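Local coordinates for SprT-like domain-containing protein Spartan (Homo sapiens, PDB 6MDW), which cleaves proteins covalently cross-linked to DNA, acting as a DNA-dependent zinc metalloendopeptidase that protects the genome during DNA synthesis, at residues F32-L41 / L89-V100. Sequence-based numbering, arbitrary orientation. Where two conformers were deposited one is given.
Sequences FNDQFFWGQL and LLHEMIHAYLFV. With ZN (zinc ion), chain F.
Phe37 and Tyr97 meet on the side of the zinc-binding HExxH helix turned away from the metal, in the SprT-like protease domain. His91 and His95, together with His110, are the histidines that bind the catalytic zinc, while Leu90, Met93 and Tyr97 pack against the end of helix 25-36 and the turn after it; the two helix segments cross at -72°.

Phe37, the first residue to leave helical geometry, sends its flat ring against the backbone and CB of the HExxH helix: CE2 lies 3.7 Å from Met93 CB, and CG1 of Ile94 meets the ring edge in its plane. An unbranched, flexible methionine suits this place, since its thioether can thread between the Phe32, Phe37 and Leu41 side chains. Its chain bends at its last torsion, carrying the methyl CE between Phe32 CB, Asn33 N and Leu41. SD lies obliquely to the Phe37 ring, a Met-aromatic contact. About one turn earlier in the helix, the CD2 branch of Leu90 reaches the Phe32 ring obliquely, 3.5 Å from its CD2, the two side chains crossing at about a right angle.

The chi1 of Tyr97 (-176°) sets the ring trans to N, from where the phenol reaches the turn, its ring oblique to both Phe37 and Trp38 in an aromatic cluster. The type I' turn from Phe37 to Gln40, with Trp38 and Gly39 both at positive phi, brings the Gln40 side chain obliquely across the hydroxyl end of Tyr97. Asn33 secures this return: OD1 accepts Leu41 N at 2.9 Å, and its backbone O accepts from both Phe37 N and Gly39 N. Finally, Tyr97 OH donates to Gln40 OE1 at 2.7 Å, from above the amide plane, which stands 83° to the phenol ring.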
ATOM      1  N   PHE A  32     -15.302  -0.169  -4.316  1.00  8.67           N
ATOM      2  CA  PHE A  32     -14.539  -1.408  -4.284  1.00  8.72           C
ATOM      3  C   PHE A  32     -14.837  -2.222  -3.033  1.00  8.31           C
ATOM      4  O   PHE A  32     -14.829  -3.443  -3.082  1.00  8.72           O
ATOM      5  CB  PHE A  32     -13.041  -1.116  -4.441  1.00  8.82           C
ATOM      6  CG  PHE A  32     -12.635  -0.472  -5.741  1.00  9.04           C
ATOM      7  CD1 PHE A  32     -13.445  -0.501  -6.874  1.00 10.94           C
ATOM      8  CD2 PHE A  32     -11.419   0.169  -5.836  1.00 10.55           C
ATOM      9  CE1 PHE A  32     -13.031   0.055  -8.074  1.00 10.85           C
ATOM     10  CE2 PHE A  32     -11.000   0.717  -7.034  1.00 10.30           C
ATOM     11  CZ  PHE A  32     -11.810   0.673  -8.149  1.00 11.43           C
ATOM     12  N   ASN A  33     -15.129  -1.570  -1.906  1.00  9.26           N
ATOM     13  CA  ASN A  33     -15.546  -2.269  -0.714  1.00  8.64           C
ATOM     14  C   ASN A  33     -16.808  -3.079  -1.025  1.00  8.54           C
ATOM     15  O   ASN A  33     -16.888  -4.293  -0.725  1.00  9.89           O
ATOM     16  CB  ASN A  33     -15.778  -1.292   0.432  1.00  9.70           C
ATOM     17  CG  ASN A  33     -16.266  -1.985   1.684  1.00 11.84           C
ATOM     18  OD1 ASN A  33     -15.794  -3.057   2.018  1.00 10.82           O
ATOM     19  ND2 ASN A  33     -17.163  -1.331   2.411  1.00 17.27           N
ATOM     20  N   ASP A  34     -17.730  -2.433  -1.739  1.00  9.31           N
ATOM     21  CA  ASP A  34     -19.030  -3.052  -2.091  1.00 12.65           C
ATOM     22  C   ASP A  34     -18.836  -4.167  -3.133  1.00 12.20           C
ATOM     23  O   ASP A  34     -19.419  -5.272  -3.037  1.00 13.74           O
ATOM     24  CB  ASP A  34     -19.980  -1.980  -2.622  1.00 13.00           C
ATOM     25  CG  ASP A  34     -21.301  -2.512  -3.158  1.00 17.04           C
ATOM     26  OD1 ASP A  34     -21.946  -3.249  -2.404  1.00 22.07           O
ATOM     27  OD2 ASP A  34     -21.631  -2.212  -4.346  1.00 25.61           O
ATOM     28  N   GLN A  35     -18.067  -3.895  -4.179  1.00  9.56           N
ATOM     29  CA  GLN A  35     -17.998  -4.788  -5.342  1.00 10.56           C
ATOM     30  C   GLN A  35     -17.045  -5.967  -5.131  1.00 10.58           C
ATOM     31  O   GLN A  35     -17.310  -7.031  -5.714  1.00 12.03           O
ATOM     32  CB  GLN A  35     -17.580  -4.025  -6.589  1.00 11.74           C
ATOM     33  CG  GLN A  35     -18.652  -3.046  -7.045  1.00 14.09           C
ATOM     34  CD  GLN A  35     -18.324  -2.426  -8.373  1.00 16.59           C
ATOM     35  OE1 GLN A  35     -17.172  -2.329  -8.773  1.00 15.62           O
ATOM     36  NE2 GLN A  35     -19.369  -2.008  -9.075  1.00 27.19           N
ATOM     37  N   PHE A  36     -15.964  -5.795  -4.344  1.00  8.86           N
ATOM     38  CA  PHE A  36     -14.898  -6.763  -4.294  1.00  9.57           C
ATOM     39  C   PHE A  36     -14.601  -7.276  -2.896  1.00  7.55           C
ATOM     40  O   PHE A  36     -13.891  -8.288  -2.823  1.00 10.18           O
ATOM     41  CB  PHE A  36     -13.614  -6.199  -4.922  1.00  8.56           C
ATOM     42  CG  PHE A  36     -13.847  -5.708  -6.324  1.00  8.52           C
ATOM     43  CD1 PHE A  36     -14.385  -6.563  -7.277  1.00 11.51           C
ATOM     44  CD2 PHE A  36     -13.581  -4.395  -6.673  1.00 10.70           C
ATOM     45  CE1 PHE A  36     -14.682  -6.106  -8.548  1.00 13.75           C
ATOM     46  CE2 PHE A  36     -13.870  -3.950  -7.954  1.00 15.01           C
ATOM     47  CZ  PHE A  36     -14.430  -4.804  -8.875  1.00 14.43           C
ATOM     48  N   PHE A  37     -15.095  -6.659  -1.808  1.00  6.81           N
ATOM     49  CA  PHE A  37     -14.723  -7.050  -0.457  1.00  6.77           C
ATOM     50  C   PHE A  37     -15.940  -7.261   0.436  1.00  7.20           C
ATOM     51  O   PHE A  37     -15.823  -7.283   1.633  1.00  7.56           O
ATOM     52  CB  PHE A  37     -13.758  -6.026   0.171  1.00  5.96           C
ATOM     53  CG  PHE A  37     -12.440  -5.963  -0.562  1.00  6.29           C
ATOM     54  CD1 PHE A  37     -11.489  -6.945  -0.358  1.00  6.62           C
ATOM     55  CD2 PHE A  37     -12.223  -5.001  -1.520  1.00  7.86           C
ATOM     56  CE1 PHE A  37     -10.280  -6.920  -1.046  1.00  6.93           C
ATOM     57  CE2 PHE A  37     -11.005  -4.955  -2.183  1.00  8.56           C
ATOM     58  CZ  PHE A  37     -10.045  -5.910  -1.951  1.00  7.54           C
ATOM     59  N   TRP A  38     -17.081  -7.518  -0.214  1.00  9.00           N
ATOM     60  CA  TRP A  38     -18.340  -7.964   0.448  1.00  8.83           C
ATOM     61  C   TRP A  38     -18.786  -6.991   1.555  1.00  7.95           C
ATOM     62  O   TRP A  38     -19.445  -7.386   2.531  1.00 10.04           O
ATOM     63  CB  TRP A  38     -18.163  -9.391   0.971  1.00  8.90           C
ATOM     64  CG  TRP A  38     -17.662 -10.353  -0.053  1.00  9.07           C
ATOM     65  CD1 TRP A  38     -18.394 -10.961  -1.026  1.00 10.88           C
ATOM     66  CD2 TRP A  38     -16.302 -10.791  -0.242  1.00 10.19           C
ATOM     67  NE1 TRP A  38     -17.592 -11.759  -1.791  1.00 11.05           N
ATOM     68  CE2 TRP A  38     -16.306 -11.684  -1.324  1.00 10.36           C
ATOM     69  CE3 TRP A  38     -15.100 -10.552   0.434  1.00  9.71           C
ATOM     70  CZ2 TRP A  38     -15.159 -12.349  -1.757  1.00 10.32           C
ATOM     71  CZ3 TRP A  38     -13.958 -11.185  -0.003  1.00 10.69           C
ATOM     72  CH2 TRP A  38     -13.990 -12.072  -1.086  1.00 10.48           C
ATOM     73  N   GLY A  39     -18.401  -5.708   1.450  1.00  8.36           N
ATOM     74  CA  GLY A  39     -18.763  -4.688   2.425  1.00  9.98           C
ATOM     75  C   GLY A  39     -17.912  -4.719   3.685  1.00 11.57           C
ATOM     76  O   GLY A  39     -18.130  -3.906   4.595  1.00 16.56           O
ATOM     77  N   GLN A  40     -16.931  -5.618   3.788  1.00  9.76           N
ATOM     78  CA  GLN A  40     -16.253  -5.893   5.038  1.00  9.98           C
ATOM     79  C   GLN A  40     -15.217  -4.833   5.465  1.00 11.94           C
ATOM     80  O   GLN A  40     -14.722  -4.919   6.575  1.00 13.25           O
ATOM     81  CB  GLN A  40     -15.598  -7.265   4.983  1.00 10.09           C
ATOM     82  CG  GLN A  40     -16.631  -8.387   4.984  1.00 11.10           C
ATOM     83  CD  GLN A  40     -15.985  -9.742   5.065  1.00  9.59           C
ATOM     84  OE1 GLN A  40     -15.942 -10.458   4.082  1.00 11.69           O
ATOM     85  NE2 GLN A  40     -15.509 -10.118   6.251  1.00 11.45           N
ATOM     86  N   LEU A  41     -14.982  -3.793   4.671  0.50 11.51           N
ATOM     87  CA  LEU A  41     -13.904  -2.829   5.024  0.50 10.73           C
ATOM     88  C   LEU A  41     -14.461  -1.560   5.684  0.50 16.38           C
ATOM     89  O   LEU A  41     -13.865  -0.502   5.567  0.50 12.91           O
ATOM     90  CB  LEU A  41     -13.128  -2.493   3.752  0.50 10.62           C
ATOM     91  CG  LEU A  41     -12.483  -3.695   3.056  0.50  9.62           C
ATOM     92  CD1 LEU A  41     -11.628  -3.249   1.878  0.50 12.06           C
ATOM     93  CD2 LEU A  41     -11.653  -4.520   4.034  0.50  9.74           C
ATOM     94  N   LEU A  89      -4.618   0.992  -5.039  1.00  6.60           N
ATOM     95  CA  LEU A  89      -5.639   1.008  -3.996  1.00  6.85           C
ATOM     96  C   LEU A  89      -6.103  -0.430  -3.737  1.00  6.08           C
ATOM     97  O   LEU A  89      -6.254  -0.832  -2.589  1.00  6.80           O
ATOM     98  CB  LEU A  89      -6.808   1.887  -4.442  1.00  7.54           C
ATOM     99  CG  LEU A  89      -8.044   1.861  -3.533  1.00  8.99           C
ATOM    100  CD1 LEU A  89      -7.737   2.227  -2.106  1.00  8.47           C
ATOM    101  CD2 LEU A  89      -9.136   2.749  -4.084  1.00  9.31           C
ATOM    102  N   LEU A  90      -6.349  -1.192  -4.819  1.00  6.65           N
ATOM    103  CA  LEU A  90      -6.911  -2.549  -4.633  1.00  7.34           C
ATOM    104  C   LEU A  90      -5.888  -3.431  -3.910  1.00  6.05           C
ATOM    105  O   LEU A  90      -6.248  -4.239  -3.067  1.00  6.95           O
ATOM    106  CB  LEU A  90      -7.353  -3.122  -5.977  1.00  6.54           C
ATOM    107  CG  LEU A  90      -8.661  -2.563  -6.505  1.00  7.07           C
ATOM    108  CD1 LEU A  90      -8.840  -2.969  -7.945  1.00  7.60           C
ATOM    109  CD2 LEU A  90      -9.843  -2.971  -5.632  1.00  8.79           C
ATOM    110  N   HIS A  91      -4.594  -3.275  -4.246  1.00  5.60           N
ATOM    111  CA  HIS A  91      -3.537  -3.993  -3.554  1.00  6.99           C
ATOM    112  C   HIS A  91      -3.586  -3.721  -2.045  1.00  6.17           C
ATOM    113  O   HIS A  91      -3.592  -4.641  -1.238  1.00  5.78           O
ATOM    114  CB  HIS A  91      -2.180  -3.614  -4.158  1.00  7.48           C
ATOM    115  CG  HIS A  91      -0.987  -4.245  -3.525  1.00  7.54           C
ATOM    116  ND1 HIS A  91      -0.141  -5.098  -4.232  1.00  8.93           N
ATOM    117  CD2 HIS A  91      -0.461  -4.136  -2.279  1.00  9.51           C
ATOM    118  CE1 HIS A  91       0.830  -5.490  -3.418  1.00  8.03           C
ATOM    119  NE2 HIS A  91       0.655  -4.930  -2.212  1.00  7.98           N
ATOM    120  N   GLU A  92      -3.654  -2.439  -1.679  1.00  6.00           N
ATOM    121  CA  GLU A  92      -3.718  -2.078  -0.277  1.00  6.06           C
ATOM    122  C   GLU A  92      -4.994  -2.614   0.385  1.00  6.26           C
ATOM    123  O   GLU A  92      -4.970  -3.045   1.527  1.00  7.47           O
ATOM    124  CB  GLU A  92      -3.644  -0.561  -0.067  1.00  6.88           C
ATOM    125  CG  GLU A  92      -2.364   0.071  -0.596  1.00 10.44           C
ATOM    126  CD  GLU A  92      -1.097  -0.590  -0.112  1.00 14.14           C
ATOM    127  OE1 GLU A  92      -1.034  -1.102   1.027  1.00 13.37           O
ATOM    128  OE2 GLU A  92      -0.138  -0.613  -0.927  1.00 26.11           O
ATOM    129  N   MET A  93      -6.117  -2.576  -0.341  1.00  5.41           N
ATOM    130  CA  MET A  93      -7.372  -3.088   0.238  1.00  5.99           C
ATOM    131  C   MET A  93      -7.321  -4.592   0.504  1.00  6.81           C
ATOM    132  O   MET A  93      -7.969  -5.057   1.456  1.00  7.20           O
ATOM    133  CB  MET A  93      -8.535  -2.709  -0.675  1.00  5.57           C
ATOM    134  CG  MET A  93      -8.830  -1.195  -0.674  1.00  6.52           C
ATOM    135  SD  MET A  93     -10.185  -0.697  -1.787  1.00  8.82           S
ATOM    136  CE  MET A  93     -11.595  -1.290  -0.848  1.00  9.19           C
ATOM    137  N   ILE A  94      -6.550  -5.340  -0.284  1.00  6.05           N
ATOM    138  CA  ILE A  94      -6.372  -6.759  -0.006  1.00  6.64           C
ATOM    139  C   ILE A  94      -5.622  -6.928   1.314  1.00  6.16           C
ATOM    140  O   ILE A  94      -6.016  -7.686   2.184  1.00  7.07           O
ATOM    141  CB  ILE A  94      -5.645  -7.493  -1.147  1.00  6.06           C
ATOM    142  CG1 ILE A  94      -6.485  -7.468  -2.429  1.00  6.66           C
ATOM    143  CG2 ILE A  94      -5.370  -8.905  -0.706  1.00  7.51           C
ATOM    144  CD1 ILE A  94      -5.726  -7.971  -3.617  1.00  8.02           C
ATOM    145  N   HIS A  95      -4.532  -6.179   1.497  1.00  6.54           N
ATOM    146  CA  HIS A  95      -3.838  -6.221   2.797  1.00  6.67           C
ATOM    147  C   HIS A  95      -4.815  -5.865   3.919  1.00  8.25           C
ATOM    148  O   HIS A  95      -4.822  -6.497   4.989  1.00  8.07           O
ATOM    149  CB  HIS A  95      -2.658  -5.247   2.815  1.00  6.86           C
ATOM    150  CG  HIS A  95      -1.455  -5.665   2.024  1.00  6.99           C
ATOM    151  ND1 HIS A  95      -0.842  -6.909   2.129  1.00  8.57           N
ATOM    152  CD2 HIS A  95      -0.727  -4.956   1.132  1.00  8.79           C
ATOM    153  CE1 HIS A  95       0.206  -6.919   1.302  1.00  9.50           C
ATOM    154  NE2 HIS A  95       0.289  -5.742   0.668  1.00  8.94           N
ATOM    155  N   ALA A  96      -5.599  -4.822   3.724  1.00  6.07           N
ATOM    156  CA  ALA A  96      -6.560  -4.407   4.755  1.00  7.40           C
ATOM    157  C   ALA A  96      -7.555  -5.554   5.030  1.00  8.57           C
ATOM    158  O   ALA A  96      -7.918  -5.796   6.175  1.00  9.05           O
ATOM    159  CB  ALA A  96      -7.275  -3.162   4.324  1.00  7.60           C
ATOM    160  N   TYR A  97      -8.065  -6.200   3.974  1.00  7.56           N
ATOM    161  CA  TYR A  97      -9.041  -7.257   4.163  1.00  7.84           C
ATOM    162  C   TYR A  97      -8.452  -8.404   4.979  1.00  8.84           C
ATOM    163  O   TYR A  97      -9.140  -8.956   5.856  1.00  9.56           O
ATOM    164  CB  TYR A  97      -9.529  -7.780   2.810  1.00  8.10           C
ATOM    165  CG  TYR A  97     -10.612  -8.822   2.950  1.00  8.97           C
ATOM    166  CD1 TYR A  97     -11.917  -8.428   3.091  1.00  8.81           C
ATOM    167  CD2 TYR A  97     -10.332 -10.172   2.908  1.00 10.28           C
ATOM    168  CE1 TYR A  97     -12.943  -9.348   3.227  1.00  8.92           C
ATOM    169  CE2 TYR A  97     -11.339 -11.111   3.078  1.00 10.19           C
ATOM    170  CZ  TYR A  97     -12.649 -10.689   3.206  1.00  9.98           C
ATOM    171  OH  TYR A  97     -13.660 -11.617   3.385  1.00 12.04           O
ATOM    172  N   LEU A  98      -7.209  -8.807   4.687  1.00  8.64           N
ATOM    173  CA  LEU A  98      -6.569  -9.886   5.427  1.00  8.80           C
ATOM    174  C   LEU A  98      -6.370  -9.488   6.887  1.00 12.42           C
ATOM    175  O   LEU A  98      -6.517 -10.325   7.770  1.00 12.74           O
ATOM    176  CB  LEU A  98      -5.269 -10.303   4.739  1.00 10.38           C
ATOM    177  CG  LEU A  98      -5.437 -10.886   3.342  1.00 13.12           C
ATOM    178  CD1 LEU A  98      -4.093 -11.197   2.722  1.00 15.79           C
ATOM    179  CD2 LEU A  98      -6.275 -12.151   3.370  1.00 14.24           C
ATOM    180  N   PHE A  99      -6.111  -8.210   7.159  1.00  8.99           N
ATOM    181  CA  PHE A  99      -5.985  -7.734   8.534  1.00 10.42           C
ATOM    182  C   PHE A  99      -7.346  -7.811   9.253  1.00 12.46           C
ATOM    183  O   PHE A  99      -7.438  -8.371  10.390  1.00 14.58           O
ATOM    184  CB  PHE A  99      -5.389  -6.317   8.589  1.00 11.03           C
ATOM    185  CG  PHE A  99      -5.513  -5.687   9.954  1.00 17.42           C
ATOM    186  CD1 PHE A  99      -4.644  -6.056  10.970  1.00 23.16           C
ATOM    187  CD2 PHE A  99      -6.515  -4.776  10.232  1.00 21.89           C
ATOM    188  CE1 PHE A  99      -4.758  -5.485  12.228  1.00 22.06           C
ATOM    189  CE2 PHE A  99      -6.630  -4.212  11.493  1.00 30.09           C
ATOM    190  CZ  PHE A  99      -5.762  -4.582  12.487  1.00 27.10           C
ATOM    191  N   VAL A 100      -8.401  -7.256   8.650  1.00 11.86           N
ATOM    192  CA  VAL A 100      -9.765  -7.097   9.214  0.50 13.15           C
ATOM    193  C   VAL A 100     -10.316  -8.482   9.559  1.00 15.50           C
ATOM    194  O   VAL A 100     -11.135  -8.640  10.472  1.00 17.20           O
ATOM    195  CB  VAL A 100     -10.720  -6.405   8.212  0.50 15.65           C
ATOM    196  CG1 VAL A 100     -12.191  -6.529   8.606  0.50 15.59           C
ATOM    197  CG2 VAL A 100     -10.365  -4.949   7.972  0.50 15.87           C
TER
HETATM  198 ZN    ZN F 805       1.867  -5.199  -0.604  1.00 11.10          ZN